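Local coordinates for hypothetical protein Atu0492 (Agrobacterium tumefaciens, PDB 2GMY) that is of unknown function but belongs to the AhpD-like carboxymuconolactone decarboxylase family and probably takes part in antioxidant defence, at residues 92-97 with 102-107. Numbering follows the deposited sequence.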
loop_
_atom_site.group_PDB
_atom_site.type_symbol
_atom_site.label_atom_id
_atom_site.label_comp_id
_atom_site.label_asym_id
_atom_site.label_seq_id
_atom_site.Cartn_x
_atom_site.Cartn_y
_atom_site.Cartn_z
ATOM N N VAL A 92 -13.835 -10.563 -9.043
ATOM C CA VAL A 92 -13.964 -9.143 -9.380
ATOM C C VAL A 92 -12.906 -8.314 -8.645
ATOM O O VAL A 92 -12.224 -7.480 -9.251
ATOM C CB VAL A 92 -15.379 -8.616 -9.096
ATOM C CG1 VAL A 92 -15.447 -7.097 -9.272
ATOM C CG2 VAL A 92 -16.376 -9.303 -10.012
ATOM N N ASP A 93 -12.767 -8.551 -7.343
ATOM C CA ASP A 93 -11.769 -7.836 -6.552
ATOM C C ASP A 93 -10.340 -8.096 -7.062
ATOM O O ASP A 93 -9.581 -7.143 -7.307
ATOM C CB ASP A 93 -11.890 -8.249 -5.086
ATOM C CG ASP A 93 -13.117 -7.656 -4.413
ATOM O OD1 ASP A 93 -14.019 -7.158 -5.119
ATOM O OD2 ASP A 93 -13.169 -7.691 -3.164
ATOM N N ALA A 94 -9.985 -9.369 -7.237
ATOM C CA ALA A 94 -8.607 -9.733 -7.611
ATOM C C ALA A 94 -8.214 -9.156 -8.967
ATOM O O ALA A 94 -7.092 -8.661 -9.161
ATOM C CB ALA A 94 -8.430 -11.265 -7.605
ATOM N N VAL A 95 -9.165 -9.199 -9.905
ATOM C CA VAL A 95 -8.910 -8.783 -11.285
ATOM C C VAL A 95 -8.985 -7.266 -11.409
ATOM O O VAL A 95 -8.224 -6.655 -12.148
ATOM C CB VAL A 95 -9.864 -9.496 -12.265
ATOM C CG1 VAL A 95 -9.682 -8.995 -13.694
ATOM C CG2 VAL A 95 -9.605 -10.993 -12.228
ATOM N N THR A 96 -9.904 -6.641 -10.676
ATOM C CA THR A 96 -9.948 -5.173 -10.681
ATOM C C THR A 96 -8.627 -4.595 -10.146
ATOM O O THR A 96 -8.136 -3.587 -10.636
ATOM C CB THR A 96 -11.171 -4.657 -9.907
ATOM O OG1 THR A 96 -12.354 -5.044 -10.621
ATOM C CG2 THR A 96 -11.152 -3.152 -9.780
ATOM N N LYS A 97 -8.059 -5.274 -9.154
ATOM C CA LYS A 97 -6.784 -4.860 -8.572
ATOM C C LYS A 97 -5.642 -5.746 -9.064
ATOM O O LYS A 97 -4.763 -6.138 -8.286
ATOM C CB LYS A 97 -6.853 -4.876 -7.043
ATOM C CG LYS A 97 -7.867 -3.888 -6.471
ATOM C CD LYS A 97 -7.898 -3.951 -4.936
ATOM C CE LYS A 97 -8.308 -5.333 -4.435
ATOM N NZ LYS A 97 -9.739 -5.613 -4.734
ATOM N N GLY A 102 -2.150 -9.884 -8.826
ATOM C CA GLY A 102 -1.752 -10.842 -9.871
ATOM C C GLY A 102 -2.725 -11.980 -10.148
ATOM O O GLY A 102 -2.332 -12.989 -10.753
ATOM N N ALA A 103 -3.988 -11.819 -9.726
ATOM C CA ALA A 103 -5.061 -12.835 -9.892
ATOM C C ALA A 103 -4.701 -14.226 -9.332
ATOM O O ALA A 103 -4.441 -15.171 -10.097
ATOM C CB ALA A 103 -5.536 -12.921 -11.366
ATOM N N PRO A 104 -4.659 -14.344 -7.989
ATOM C CA PRO A 104 -4.115 -15.534 -7.323
ATOM C C PRO A 104 -4.870 -16.829 -7.584
ATOM O O PRO A 104 -6.079 -16.816 -7.866
ATOM C CB PRO A 104 -4.203 -15.183 -5.819
ATOM C CG PRO A 104 -4.257 -13.654 -5.795
ATOM C CD PRO A 104 -5.095 -13.328 -7.011
ATOM N N ASP A 105 -4.135 -17.933 -7.469
ATOM C CA ASP A 105 -4.690 -19.272 -7.613
ATOM C C ASP A 105 -5.936 -19.513 -6.766
ATOM O O ASP A 105 -6.898 -20.093 -7.260
ATOM C CB ASP A 105 -3.630 -20.320 -7.236
ATOM C CG ASP A 105 -2.535 -20.476 -8.295
ATOM O OD1 ASP A 105 -2.717 -20.093 -9.474
ATOM O OD2 ASP A 105 -1.466 -21.025 -7.934
ATOM N N ASP A 106 -5.926 -19.083 -5.499
ATOM C CA ASP A 106 -7.072 -19.350 -4.621
ATOM C C ASP A 106 -8.358 -18.713 -5.151
ATOM O O ASP A 106 -9.399 -19.375 -5.227
ATOM C CB ASP A 106 -6.791 -18.905 -3.184
ATOM C CG ASP A 106 -5.795 -19.818 -2.469
ATOM O OD1 ASP A 106 -5.387 -20.865 -3.036
ATOM O OD2 ASP A 106 -5.419 -19.489 -1.316
ATOM N N ALA A 107 -8.272 -17.434 -5.531
ATOM C CA ALA A 107 -9.406 -16.721 -6.122
ATOM C C ALA A 107 -9.904 -17.378 -7.420
ATOM O O ALA A 107 -11.117 -17.484 -7.654
ATOM C CB ALA A 107 -9.042 -15.258 -6.369
#
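Ala94 meets Pro104 and Ala107 where two helices of the all-helical AhpD-like fold, 83-96 and 105-114, are joined through the short helix 98-101, and the site illustrates how alanine permits close approach at such a junction. The methyl of Ala94 points at the second segment and lies 4.0 Å from CD of Pro104, so the proline ring offers its CD corner. From the other helix the methyl of Ala107 points back, its CB 4.2 Å from Ala94 CB, and the two meet tip to tip. Backbone completes the surface: Ala103 CA stands 4.4 Å from Ala94 CB, while the Ala103 methyl is turned aside, and the residue packs on Gly139 of the second subunit. Thr101 helps to set the connection, its OG1 bonding both Ala94 O and Ala103 N. At the last turn of helix 83-96, two carbonyls each take a second, side-chain donor. Away from the alanine patch, Thr96 faces helices 32-45 and 117-139, and with chi1 at -66° it brings OG1 back to Val92 O, which the Thr96 amide reaches from the opposite face. Lys97 curls back through chi3 -61° and chi4 -69°, leaving NZ 3.0 Å from Asp93 O and above the carbonyl plane, across from the Lys97 amide.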